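Local coordinates for protein trans-2-enoyl-CoA reductase [NADH] (PDB 4GGO) that catalyses the NADH-dependent reduction of trans-2-enoyl-CoA thioesters such as crotonyl-CoA to saturated acyl-CoAs for fatty acid synthesis, at residues D104-A107 / K108-G111; G23-K26 / G27-Q31; A260-L263 / N264-P268; I330-D333 / E334-I338; P292-L295 / A296-K300. All blocks are in the same frame, centred on the assembly; numbering follows the deposited sequence.

Interaction 1 of 5, residues D104-A107 / K108-G111; sequences DEAA and KREG
Asp104 O takes the amide hydrogen of Lys108 N at 2.9 Å, the shortest sound bond of this last stretch of helix 95-110. The ladder goes on with Arg109 N on Glu105 O at 3.2 Å. Glu110 N then straddles two carbonyls, bonding to Ala106 O at 3.1 Å and only weakly to Ala107 O, consistent with the helix tightening toward its end. It stops at Gly111, whose positive phi turns the chain out of the helix while its N bonds to Lys108 O at 3.1 Å: a Schellman motif with glycine at the residue that breaks away.

Among the side chains, Arg109 reaches back over the preceding turn. Its CG points away from its own backbone N (chi1 -178°) and the chain then bends at chi3 (57°), which folds the guanidinium back along the helix. One face of the guanidinium comes down over Glu105 O and Ala106, with NH2 3.8 Å from Ala106 CA and 3.9 Å from Ala106 CB. The carboxylate of Glu105 is nearby but not bonded, OE2 standing 4.6 Å from Arg109 NH1. Glu110 bends its CG back over Ala106 O and sends its carboxylate to a salt bridge with Lys36, whereas Asp104 bonds to Ser114 and Thr116 on the next strand, 114-118.

This is the helix of the beta-alpha-beta unit between strands 77-82 and 114-118. Chemically, the grip here is mostly backbone: Asp104 and Glu110 bond outside the turn, and the attraction between Glu105 and Arg109 is probably loose and modest.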
loop_
_atom_site.group_PDB
_atom_site.type_symbol
_atom_site.label_atom_id
_atom_site.label_comp_id
_atom_site.label_asym_id
_atom_site.label_seq_id
_atom_site.Cartn_x
_atom_site.Cartn_y
_atom_site.Cartn_z
ATOM N N ASP A 104 -6.910 13.684 -9.012
ATOM C CA ASP A 104 -7.040 15.138 -8.953
ATOM C C ASP A 104 -8.162 15.647 -9.852
ATOM O O ASP A 104 -8.867 16.592 -9.503
ATOM C CB ASP A 104 -5.715 15.814 -9.317
ATOM C CG ASP A 104 -4.665 15.655 -8.234
ATOM O OD1 ASP A 104 -5.044 15.481 -7.057
ATOM O OD2 ASP A 104 -3.461 15.710 -8.558
ATOM N N GLU A 105 -8.323 15.010 -11.007
ATOM C CA GLU A 105 -9.394 15.361 -11.930
ATOM C C GLU A 105 -10.756 15.056 -11.314
ATOM O O GLU A 105 -11.695 15.845 -11.434
ATOM C CB GLU A 105 -9.221 14.613 -13.253
ATOM C CG GLU A 105 -10.257 14.952 -14.309
ATOM C CD GLU A 105 -9.792 14.593 -15.708
ATOM O OE1 GLU A 105 -8.587 14.754 -15.994
ATOM O OE2 GLU A 105 -10.629 14.149 -16.522
ATOM N N ALA A 106 -10.854 13.910 -10.647
ATOM C CA ALA A 106 -12.090 13.517 -9.982
ATOM C C ALA A 106 -12.373 14.414 -8.783
ATOM O O ALA A 106 -13.515 14.810 -8.549
ATOM C CB ALA A 106 -12.022 12.059 -9.553
ATOM N N ALA A 107 -11.326 14.729 -8.026
ATOM C CA ALA A 107 -11.456 15.573 -6.842
ATOM C C ALA A 107 -11.898 16.984 -7.213
ATOM O O ALA A 107 -12.680 17.608 -6.497
ATOM C CB ALA A 107 -10.144 15.612 -6.076
ATOM N N LYS A 108 -11.391 17.479 -8.337
ATOM C CA LYS A 108 -11.747 18.807 -8.822
ATOM C C LYS A 108 -13.218 18.836 -9.223
ATOM O O LYS A 108 -13.926 19.809 -8.960
ATOM C CB LYS A 108 -10.858 19.190 -10.009
ATOM C CG LYS A 108 -10.776 20.687 -10.288
ATOM C CD LYS A 108 -11.763 21.122 -11.360
ATOM C CE LYS A 108 -11.511 22.563 -11.780
ATOM N NZ LYS A 108 -12.388 22.976 -12.909
ATOM N N ARG A 109 -13.672 17.755 -9.848
ATOM C CA ARG A 109 -15.058 17.637 -10.287
ATOM C C ARG A 109 -16.022 17.619 -9.100
ATOM O O ARG A 109 -17.146 18.115 -9.192
ATOM C CB ARG A 109 -15.233 16.381 -11.147
ATOM C CG ARG A 109 -16.637 16.182 -11.693
ATOM C CD ARG A 109 -16.671 15.130 -12.794
ATOM N NE ARG A 109 -16.152 13.839 -12.352
ATOM C CZ ARG A 109 -15.079 13.248 -12.868
ATOM N NH1 ARG A 109 -14.408 13.828 -13.855
ATOM N NH2 ARG A 109 -14.679 12.071 -12.404
ATOM N N GLU A 110 -15.572 17.055 -7.984
ATOM C CA GLU A 110 -16.393 16.966 -6.780
ATOM C C GLU A 110 -16.375 18.264 -5.982
ATOM O O GLU A 110 -17.196 18.461 -5.085
ATOM C CB GLU A 110 -15.917 15.814 -5.894
ATOM C CG GLU A 110 -16.132 14.434 -6.490
ATOM C CD GLU A 110 -17.561 13.949 -6.346
ATOM O OE1 GLU A 110 -18.367 14.644 -5.692
ATOM O OE2 GLU A 110 -17.876 12.868 -6.887
ATOM N N GLY A 111 -15.435 19.145 -6.306
ATOM C CA GLY A 111 -15.290 20.398 -5.589
ATOM C C GLY A 111 -14.470 20.232 -4.324
ATOM O O GLY A 111 -14.653 20.965 -3.351
#

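Interaction 2 of 5, residues G23-K26 / G27-Q31; sequences GCKK and GVEDQ
The carboxylate of Asp30 has Lys26 O over one face and the ammonium of Lys26 on the syn side of OD1, the side where its two oxygens converge. Lys26 O sits almost straight above Asp30 CG, 3.2 Å from it. A second carboxylate, that of Glu29, turns one face to the aliphatic chain of Lys25, whose CG and CE both lie over it; CE comes within 3.6 Å of Glu29 OE2.

These are i to i+4 pairings on helix 21-38, and the one between Lys26 and Asp30 is a true salt bridge. Lys26 NZ reaches Asp30 OD1 at 2.8 Å, while its second bond, to OD2, is weak. Two bends make this possible: Lys26 turns at chi2 (62°) and again at chi4 (53°), so a chain that starts off away from the following turn curls back over it. The same NZ also bonds to Glu387 O, so the ammonium ties the helix to a C-terminal loop. Lys25 runs fully extended instead, and its NZ stays 4.6 Å from Glu29 OE2, too far for a salt bridge, although the methylenes do touch the carboxylate.

Underneath runs regular alpha-helical bonding, with Glu29 N on Lys25 O at 2.9 Å. On another side of the helix Cys24 and Val28 pack on helix 95-110, and Val28 and Gln31 also meet Ile68 of helix 61-74, so helix 21-38 lies across both helices, near the NAD-binding Ser59 and Glu84. With CG2 beside its backbone N, Val28 rests that methyl 3.3 Å from Cys24 O.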
loop_
_atom_site.group_PDB
_atom_site.type_symbol
_atom_site.label_atom_id
_atom_site.label_comp_id
_atom_site.label_asym_id
_atom_site.label_seq_id
_atom_site.Cartn_x
_atom_site.Cartn_y
_atom_site.Cartn_z
ATOM N N GLY A 23 -6.864 2.676 -18.496
ATOM C CA GLY A 23 -7.048 1.589 -17.554
ATOM C C GLY A 23 -6.779 2.029 -16.129
ATOM O O GLY A 23 -7.507 1.660 -15.207
ATOM N N CYS A 24 -5.725 2.820 -15.948
ATOM C CA CYS A 24 -5.400 3.372 -14.639
ATOM C C CYS A 24 -6.508 4.304 -14.162
ATOM O O CYS A 24 -6.883 4.292 -12.989
ATOM C CB CYS A 24 -4.065 4.118 -14.683
ATOM S SG CYS A 24 -2.621 3.059 -14.946
ATOM N N LYS A 25 -7.027 5.110 -15.084
ATOM C CA LYS A 25 -8.116 6.033 -14.782
ATOM C C LYS A 25 -9.357 5.279 -14.315
ATOM O O LYS A 25 -9.955 5.620 -13.295
ATOM C CB LYS A 25 -8.452 6.881 -16.010
ATOM C CG LYS A 25 -9.667 7.777 -15.834
ATOM C CD LYS A 25 -9.952 8.575 -17.097
ATOM C CE LYS A 25 -11.144 9.504 -16.909
ATOM N NZ LYS A 25 -11.410 10.320 -18.127
ATOM N N LYS A 26 -9.734 4.252 -15.070
ATOM C CA LYS A 26 -10.890 3.428 -14.736
ATOM C C LYS A 26 -10.703 2.749 -13.382
ATOM O O LYS A 26 -11.655 2.603 -12.614
ATOM C CB LYS A 26 -11.125 2.380 -15.826
ATOM C CG LYS A 26 -12.323 1.472 -15.593
ATOM C CD LYS A 26 -13.623 2.254 -15.548
ATOM C CE LYS A 26 -14.821 1.332 -15.722
ATOM N NZ LYS A 26 -14.805 0.197 -14.757
ATOM N N GLY A 27 -9.470 2.343 -13.096
ATOM C CA GLY A 27 -9.143 1.718 -11.827
ATOM C C GLY A 27 -9.383 2.653 -10.657
ATOM O O GLY A 27 -9.886 2.239 -9.612
ATOM N N VAL A 28 -9.022 3.920 -10.834
ATOM C CA VAL A 28 -9.247 4.929 -9.807
ATOM C C VAL A 28 -10.739 5.201 -9.643
ATOM O O VAL A 28 -11.243 5.296 -8.524
ATOM C CB VAL A 28 -8.512 6.245 -10.137
ATOM C CG1 VAL A 28 -8.881 7.333 -9.140
ATOM C CG2 VAL A 28 -7.008 6.022 -10.158
ATOM N N GLU A 29 -11.442 5.314 -10.767
ATOM C CA GLU A 29 -12.876 5.585 -10.756
ATOM C C GLU A 29 -13.675 4.470 -10.086
ATOM O O GLU A 29 -14.638 4.739 -9.368
ATOM C CB GLU A 29 -13.393 5.822 -12.177
ATOM C CG GLU A 29 -13.001 7.169 -12.760
ATOM C CD GLU A 29 -13.465 7.344 -14.192
ATOM O OE1 GLU A 29 -13.626 6.326 -14.896
ATOM O OE2 GLU A 29 -13.672 8.503 -14.613
ATOM N N ASP A 30 -13.275 3.223 -10.324
ATOM C CA ASP A 30 -13.947 2.081 -9.711
ATOM C C ASP A 30 -13.800 2.101 -8.193
ATOM O O ASP A 30 -14.724 1.731 -7.469
ATOM C CB ASP A 30 -13.413 0.759 -10.272
ATOM C CG ASP A 30 -13.875 0.499 -11.693
ATOM O OD1 ASP A 30 -14.763 1.232 -12.177
ATOM O OD2 ASP A 30 -13.356 -0.447 -12.323
ATOM N N GLN A 31 -12.637 2.533 -7.717
ATOM C CA GLN A 31 -12.398 2.627 -6.281
ATOM C C GLN A 31 -13.239 3.744 -5.674
ATOM O O GLN A 31 -13.752 3.612 -4.562
ATOM C CB GLN A 31 -10.916 2.858 -5.985
ATOM C CG GLN A 31 -10.022 1.679 -6.339
ATOM C CD GLN A 31 -8.569 1.922 -5.977
ATOM O OE1 GLN A 31 -8.247 2.233 -4.829
ATOM N NE2 GLN A 31 -7.683 1.790 -6.959
#

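Interaction 3 of 5, residues A260-L263 / N264-P268; sequences AHRL and NKENP
Helix 248-266 runs out between Ala260 and Asn267, its bonds stretched at first, as in the weak Asn264 N to Ala260 O and Lys265 N to His261 O, and firmer at the end, where Glu266 N meets Arg262 O at 3.2 Å and Asn267 N meets Leu263 O at 3.1 Å. Asn267 is the first residue to leave helical angles.

On the outer side, Lys265 arches back over the preceding turn. Bends at chi3 and chi4 (56°) bring its NZ over one face of the His261 imidazole, 3.1 Å above the plane and displaced toward the rim. Lys265 NZ also makes a weak bond to His261 O at 3.2 Å, which holds NZ beside the carbonyl while it lies over the ring.

Arg262 and Glu266 run side by side, pointing the same way. Glu266 OE2 touches the aliphatic part, 3.3 Å from Arg262 CG, and stands 4.4 Å from NE, so opposite charges are near without a salt bridge; guanidinium and carboxylate planes are 59° apart. The guanidinium's real partner is Glu211 of helix 208-219. Asn264 leans back on Ala260, its ND2 2.7 Å from Ala260 O but too poorly aimed for a hydrogen bond.

The inner side of the helix is wedged between two elements of the Rossmann-type fold. Leu263 and Ala260 pack on Trp210 of helix 208-219 and on strand 270-276, and Asn264 OD1 accepts from Ala272 N, which fastens the end of the helix to the strand that follows it.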
loop_
_atom_site.group_PDB
_atom_site.type_symbol
_atom_site.label_atom_id
_atom_site.label_comp_id
_atom_site.label_asym_id
_atom_site.label_seq_id
_atom_site.Cartn_x
_atom_site.Cartn_y
_atom_site.Cartn_z
ATOM N N ALA A 260 6.463 4.071 16.153
ATOM C CA ALA A 260 5.096 4.462 16.494
ATOM C C ALA A 260 4.971 4.616 17.998
ATOM O O ALA A 260 4.190 5.425 18.499
ATOM C CB ALA A 260 4.108 3.421 15.994
ATOM N N HIS A 261 5.756 3.818 18.708
ATOM C CA HIS A 261 5.775 3.822 20.156
ATOM C C HIS A 261 6.441 5.092 20.674
ATOM O O HIS A 261 5.922 5.756 21.572
ATOM C CB HIS A 261 6.528 2.587 20.644
ATOM C CG HIS A 261 6.423 2.353 22.117
ATOM N ND1 HIS A 261 7.530 2.211 22.926
ATOM C CD2 HIS A 261 5.346 2.221 22.923
ATOM C CE1 HIS A 261 7.137 2.009 24.170
ATOM N NE2 HIS A 261 5.817 2.006 24.197
ATOM N N ARG A 262 7.593 5.427 20.100
ATOM C CA ARG A 262 8.330 6.622 20.495
ATOM C C ARG A 262 7.569 7.893 20.117
ATOM O O ARG A 262 7.610 8.889 20.840
ATOM C CB ARG A 262 9.727 6.620 19.867
ATOM C CG ARG A 262 10.575 7.829 20.226
ATOM C CD ARG A 262 12.055 7.595 19.941
ATOM N NE ARG A 262 12.361 7.541 18.514
ATOM C CZ ARG A 262 12.548 6.417 17.828
ATOM N NH1 ARG A 262 12.459 5.242 18.437
ATOM N NH2 ARG A 262 12.826 6.467 16.532
ATOM N N LEU A 263 6.871 7.846 18.986
ATOM C CA LEU A 263 6.049 8.965 18.534
ATOM C C LEU A 263 4.985 9.341 19.565
ATOM O O LEU A 263 4.759 10.521 19.835
ATOM C CB LEU A 263 5.381 8.633 17.197
ATOM C CG LEU A 263 6.245 8.692 15.936
ATOM C CD1 LEU A 263 5.441 8.262 14.718
ATOM C CD2 LEU A 263 6.811 10.092 15.739
ATOM N N ASN A 264 4.339 8.330 20.137
ATOM C CA ASN A 264 3.295 8.541 21.136
ATOM C C ASN A 264 3.848 9.110 22.435
ATOM O O ASN A 264 3.180 9.873 23.132
ATOM C CB ASN A 264 2.564 7.228 21.421
ATOM C CG ASN A 264 1.693 6.785 20.266
ATOM O OD1 ASN A 264 0.865 7.550 19.772
ATOM N ND2 ASN A 264 1.884 5.549 19.820
ATOM N N LYS A 265 5.080 8.730 22.747
ATOM C CA LYS A 265 5.726 9.130 23.990
ATOM C C LYS A 265 6.094 10.611 24.003
ATOM O O LYS A 265 5.905 11.297 25.008
ATOM C CB LYS A 265 6.975 8.278 24.217
ATOM C CG LYS A 265 6.999 7.580 25.559
ATOM C CD LYS A 265 7.933 6.388 25.550
ATOM C CE LYS A 265 7.138 5.123 25.717
ATOM N NZ LYS A 265 6.105 5.074 24.645
ATOM N N GLU A 266 6.610 11.098 22.879
ATOM C CA GLU A 266 7.129 12.458 22.781
ATOM C C GLU A 266 6.053 13.458 22.360
ATOM O O GLU A 266 6.213 14.668 22.531
ATOM C CB GLU A 266 8.311 12.486 21.810
ATOM C CG GLU A 266 9.413 11.502 22.189
ATOM C CD GLU A 266 10.517 11.413 21.154
ATOM O OE1 GLU A 266 10.359 11.993 20.059
ATOM O OE2 GLU A 266 11.543 10.758 21.438
ATOM N N ASN A 267 4.960 12.946 21.804
ATOM C CA ASN A 267 3.823 13.785 21.450
ATOM C C ASN A 267 2.544 13.279 22.112
ATOM O O ASN A 267 1.804 12.498 21.520
ATOM C CB ASN A 267 3.619 13.838 19.930
ATOM C CG ASN A 267 4.907 14.094 19.162
ATOM O OD1 ASN A 267 5.945 13.504 19.448
ATOM N ND2 ASN A 267 4.833 14.966 18.164
ATOM N N PRO A 268 2.279 13.720 23.350
ATOM C CA PRO A 268 1.063 13.310 24.063
ATOM C C PRO A 268 -0.213 13.760 23.355
ATOM O O PRO A 268 -1.303 13.297 23.692
ATOM C CB PRO A 268 1.194 14.024 25.412
ATOM C CG PRO A 268 2.660 14.215 25.593
ATOM C CD PRO A 268 3.183 14.498 24.210
#

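Interaction 4 of 5, residues I330-D333 / E334-I338; sequences IPVD and EENRI
Asp333 starts with its CB against the carboxylate of Glu334, near OE1; CG, set between the backbone N and the carbonyl carbon (chi1 58°), then turns toward the loop ahead and aims the carboxylate at its amides. CG itself lies 3.4 Å from Arg337 O. Further out, Asp333 OD1 accepts two backbone hydrogens, Arg337 N at 2.7 Å and Glu335 N at 3.0 Å, which come from opposite faces of the carboxylate plane. OD2, the other branch, belongs to the guanidinium of Arg337: NE bonds to Asp333 OD2 at 2.9 Å through the syn lone pair, and NH2 at 3.1 Å from above the carboxylate plane. Both bonds lie in the guanidinium plane, although the two flat groups are twisted 54° apart.

The bond from Glu335 N makes this an Asx turn, and it overlaps a type I beta turn from Asp333 to Asn336, closed by Asn336 N on Asp333 O at 3.0 Å. Asn336 has positive phi, and Asp333 N returns to Arg337 O at 2.8 Å, the pattern of a type I turn with a G1 bulge that reverses the chain just ahead of strand 338-339, an outermost strand of the parallel sheet.

Glu335 CB lies over one face of the Arg337 guanidinium. At the open ends of the loop, Ile330 CG2 meets Ile338 CD1 at 3.8 Å, and both side chains touch Phe273 of strand 270-276. Each charge has a second partner: Asp333 OD2 also forms a salt bridge with Arg339, and Arg337 NH1 one with Glu257, on the helix that carries the NAD-binding Lys253.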
loop_
_atom_site.group_PDB
_atom_site.type_symbol
_atom_site.label_atom_id
_atom_site.label_comp_id
_atom_site.label_asym_id
_atom_site.label_seq_id
_atom_site.Cartn_x
_atom_site.Cartn_y
_atom_site.Cartn_z
ATOM N N ILE A 330 -10.329 3.098 19.074
ATOM C CA ILE A 330 -9.496 2.581 17.998
ATOM C C ILE A 330 -8.931 1.237 18.439
ATOM O O ILE A 330 -7.924 1.184 19.147
ATOM C CB ILE A 330 -8.348 3.543 17.634
ATOM C CG1 ILE A 330 -8.903 4.901 17.201
ATOM C CG2 ILE A 330 -7.489 2.955 16.523
ATOM C CD1 ILE A 330 -7.835 5.887 16.766
ATOM N N PRO A 331 -9.598 0.144 18.039
ATOM C CA PRO A 331 -9.228 -1.220 18.427
ATOM C C PRO A 331 -7.811 -1.566 17.995
ATOM O O PRO A 331 -7.441 -1.350 16.841
ATOM C CB PRO A 331 -10.236 -2.087 17.665
ATOM C CG PRO A 331 -11.398 -1.187 17.419
ATOM C CD PRO A 331 -10.798 0.165 17.186
ATOM N N VAL A 332 -7.028 -2.091 18.928
ATOM C CA VAL A 332 -5.656 -2.490 18.652
ATOM C C VAL A 332 -5.383 -3.840 19.295
ATOM O O VAL A 332 -6.100 -4.255 20.205
ATOM C CB VAL A 332 -4.651 -1.464 19.210
ATOM C CG1 VAL A 332 -4.703 -0.167 18.409
ATOM C CG2 VAL A 332 -4.923 -1.206 20.686
ATOM N N ASP A 333 -4.351 -4.530 18.822
ATOM C CA ASP A 333 -3.955 -5.782 19.451
ATOM C C ASP A 333 -3.203 -5.513 20.750
ATOM O O ASP A 333 -3.096 -4.370 21.194
ATOM C CB ASP A 333 -3.132 -6.665 18.501
ATOM C CG ASP A 333 -1.864 -5.985 17.996
ATOM O OD1 ASP A 333 -1.453 -4.947 18.556
ATOM O OD2 ASP A 333 -1.267 -6.507 17.031
ATOM N N GLU A 334 -2.674 -6.574 21.345
ATOM C CA GLU A 334 -1.959 -6.481 22.611
ATOM C C GLU A 334 -0.643 -5.703 22.500
ATOM O O GLU A 334 -0.031 -5.358 23.509
ATOM C CB GLU A 334 -1.714 -7.880 23.192
ATOM C CG GLU A 334 -1.054 -8.866 22.231
ATOM C CD GLU A 334 -2.009 -9.397 21.171
ATOM O OE1 GLU A 334 -3.238 -9.291 21.369
ATOM O OE2 GLU A 334 -1.530 -9.904 20.135
ATOM N N GLU A 335 -0.216 -5.422 21.272
ATOM C CA GLU A 335 0.996 -4.641 21.047
ATOM C C GLU A 335 0.677 -3.249 20.504
ATOM O O GLU A 335 1.531 -2.604 19.892
ATOM C CB GLU A 335 1.948 -5.374 20.096
ATOM C CG GLU A 335 2.523 -6.668 20.656
ATOM C CD GLU A 335 3.445 -6.442 21.842
ATOM O OE1 GLU A 335 3.983 -5.322 21.978
ATOM O OE2 GLU A 335 3.634 -7.385 22.639
ATOM N N ASN A 336 -0.555 -2.802 20.729
ATOM C CA ASN A 336 -1.013 -1.478 20.301
ATOM C C ASN A 336 -0.952 -1.245 18.791
ATOM O O ASN A 336 -0.798 -0.112 18.336
ATOM C CB ASN A 336 -0.260 -0.368 21.044
ATOM C CG ASN A 336 -0.479 -0.418 22.543
ATOM O OD1 ASN A 336 -1.538 -0.034 23.041
ATOM N ND2 ASN A 336 0.527 -0.890 23.272
ATOM N N ARG A 337 -1.082 -2.319 18.020
ATOM C CA ARG A 337 -1.115 -2.221 16.568
ATOM C C ARG A 337 -2.543 -2.377 16.065
ATOM O O ARG A 337 -3.304 -3.199 16.578
ATOM C CB ARG A 337 -0.237 -3.305 15.935
ATOM C CG ARG A 337 1.225 -3.255 16.349
ATOM C CD ARG A 337 1.992 -4.462 15.824
ATOM N NE ARG A 337 1.411 -5.719 16.286
ATOM C CZ ARG A 337 2.087 -6.858 16.407
ATOM N NH1 ARG A 337 3.379 -6.898 16.105
ATOM N NH2 ARG A 337 1.474 -7.954 16.836
ATOM N N ILE A 338 -2.910 -1.585 15.064
ATOM C CA ILE A 338 -4.186 -1.768 14.387
ATOM C C ILE A 338 -4.078 -2.987 13.476
ATOM O O ILE A 338 -3.114 -3.118 12.723
ATOM C CB ILE A 338 -4.575 -0.530 13.558
ATOM C CG1 ILE A 338 -4.785 0.679 14.472
ATOM C CG2 ILE A 338 -5.831 -0.802 12.744
ATOM C CD1 ILE A 338 -5.148 1.950 13.735
#

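Interaction 5 of 5, residues P292-L295 / A296-K300; sequences PLYL and ASLFK
Hydrogen bonds first: Leu293 O takes two donors from Ser297, the backbone N at 3.0 Å and the hydroxyl OG at 2.7 Å, which arrive from opposite faces of the carbonyl plane. The serine can do this because OG sits beside its own backbone N (chi1 -56°), folded back on the helix; a polar side chain in a buried turn thus has its hydrogen taken up within helix 291-305. Two residues further on, Phe299 N meets Leu295 O at 2.7 Å in a nearly straight bond.

Ring contacts come next. Leu295 O, besides accepting that bond, lies over one face of the Phe299 ring, 3.0 Å above its plane and displaced toward the rim, while His308 meets the same ring edge-to-face.

Apolar contacts follow the stripe of Tyr294 and Leu298, which lie side by side and point the same way. Leu298 spreads both methyls along the phenol, CD2 touching Tyr294 CE2 at 4.0 Å and CD1 standing 3.8 Å from Tyr294 OH. The hydroxyl itself bonds to Glu344 and Gln350. Leu295 CB touches Phe299 CZ at 4.2 Å.

All of this is buried: helices 347-359 and 371-380 pack against it. Tyr294 packs on the substrate-binding Tyr234, and Phe299 lies close to the NAD-binding Val281, an arrangement consistent with a second-shell helix behind the substrate and NAD sites.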
loop_
_atom_site.group_PDB
_atom_site.type_symbol
_atom_site.label_atom_id
_atom_site.label_comp_id
_atom_site.label_asym_id
_atom_site.label_seq_id
_atom_site.Cartn_x
_atom_site.Cartn_y
_atom_site.Cartn_z
ATOM N N PRO A 292 3.723 -15.910 -3.563
ATOM C CA PRO A 292 2.749 -15.970 -4.662
ATOM C C PRO A 292 1.793 -17.154 -4.544
ATOM O O PRO A 292 0.618 -17.025 -4.892
ATOM C CB PRO A 292 3.634 -16.136 -5.903
ATOM C CG PRO A 292 4.955 -15.585 -5.498
ATOM C CD PRO A 292 5.105 -15.988 -4.067
ATOM N N LEU A 293 2.291 -18.288 -4.060
ATOM C CA LEU A 293 1.456 -19.469 -3.872
ATOM C C LEU A 293 0.486 -19.262 -2.716
ATOM O O LEU A 293 -0.671 -19.672 -2.783
ATOM C CB LEU A 293 2.316 -20.708 -3.616
ATOM C CG LEU A 293 1.542 -21.994 -3.316
ATOM C CD1 LEU A 293 0.634 -22.360 -4.482
ATOM C CD2 LEU A 293 2.489 -23.137 -2.992
ATOM N N TYR A 294 0.971 -18.630 -1.653
ATOM C CA TYR A 294 0.139 -18.319 -0.500
ATOM C C TYR A 294 -1.003 -17.377 -0.872
ATOM O O TYR A 294 -2.162 -17.646 -0.555
ATOM C CB TYR A 294 0.983 -17.704 0.618
ATOM C CG TYR A 294 0.160 -17.076 1.720
ATOM C CD1 TYR A 294 -0.581 -17.864 2.593
ATOM C CD2 TYR A 294 0.126 -15.698 1.891
ATOM C CE1 TYR A 294 -1.336 -17.299 3.602
ATOM C CE2 TYR A 294 -0.628 -15.122 2.900
ATOM C CZ TYR A 294 -1.358 -15.929 3.752
ATOM O OH TYR A 294 -2.108 -15.367 4.759
ATOM N N LEU A 295 -0.665 -16.281 -1.547
ATOM C CA LEU A 295 -1.653 -15.283 -1.953
ATOM C C LEU A 295 -2.703 -15.862 -2.894
ATOM O O LEU A 295 -3.891 -15.595 -2.739
ATOM C CB LEU A 295 -0.971 -14.083 -2.614
ATOM C CG LEU A 295 -0.161 -13.170 -1.694
ATOM C CD1 LEU A 295 0.518 -12.078 -2.498
ATOM C CD2 LEU A 295 -1.052 -12.570 -0.619
ATOM N N ALA A 296 -2.257 -16.646 -3.870
ATOM C CA ALA A 296 -3.172 -17.299 -4.801
ATOM C C ALA A 296 -4.126 -18.228 -4.055
ATOM O O ALA A 296 -5.311 -18.312 -4.378
ATOM C CB ALA A 296 -2.395 -18.068 -5.859
ATOM N N SER A 297 -3.598 -18.919 -3.051
ATOM C CA SER A 297 -4.405 -19.806 -2.227
ATOM C C SER A 297 -5.301 -19.000 -1.294
ATOM O O SER A 297 -6.452 -19.365 -1.060
ATOM C CB SER A 297 -3.508 -20.743 -1.419
ATOM O OG SER A 297 -2.635 -21.464 -2.271
ATOM N N LEU A 298 -4.762 -17.904 -0.768
ATOM C CA LEU A 298 -5.503 -17.030 0.137
ATOM C C LEU A 298 -6.687 -16.394 -0.577
ATOM O O LEU A 298 -7.791 -16.347 -0.037
ATOM C CB LEU A 298 -4.591 -15.937 0.701
ATOM C CG LEU A 298 -5.210 -15.008 1.748
ATOM C CD1 LEU A 298 -5.450 -15.759 3.052
ATOM C CD2 LEU A 298 -4.331 -13.787 1.980
ATOM N N PHE A 299 -6.450 -15.905 -1.792
ATOM C CA PHE A 299 -7.507 -15.297 -2.594
ATOM C C PHE A 299 -8.621 -16.309 -2.843
ATOM O O PHE A 299 -9.804 -15.984 -2.753
ATOM C CB PHE A 299 -6.963 -14.791 -3.934
ATOM C CG PHE A 299 -5.990 -13.644 -3.815
ATOM C CD1 PHE A 299 -5.791 -12.997 -2.606
ATOM C CD2 PHE A 299 -5.282 -13.210 -4.924
ATOM C CE1 PHE A 299 -4.898 -11.944 -2.503
ATOM C CE2 PHE A 299 -4.388 -12.158 -4.828
ATOM C CZ PHE A 299 -4.198 -11.524 -3.616
ATOM N N LYS A 300 -8.230 -17.541 -3.149
ATOM C CA LYS A 300 -9.181 -18.613 -3.412
ATOM C C LYS A 300 -10.057 -18.893 -2.194
ATOM O O LYS A 300 -11.284 -18.927 -2.289
ATOM C CB LYS A 300 -8.439 -19.884 -3.819
ATOM C CG LYS A 300 -9.351 -21.034 -4.216
ATOM C CD LYS A 300 -10.133 -20.697 -5.473
ATOM C CE LYS A 300 -10.814 -21.927 -6.046
ATOM N NZ LYS A 300 -11.488 -21.632 -7.341
#

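How the interactions relate
Along the chain the order is interaction 2, 1, 3, 5, 4. Interactions 1 and 2 sit on the same side of the protein, their centres 14 Å apart, on helices 95-110 and 21-38, which pack together; Glu105 OE2 and Lys25 NZ approach to 4.2 Å. Interactions 3 and 4 share the far end of the parallel sheet, about 15 Å apart between centres, one at the end of helix 248-266 and the other leading into strand 338-339. Interaction 5 lies apart on helix 291-305, beside the substrate-binding Tyr234, 24 to 36 Å from the other centres. The five thus sample the outer helices at one side of the sheet, its far edge, and the region by the substrate.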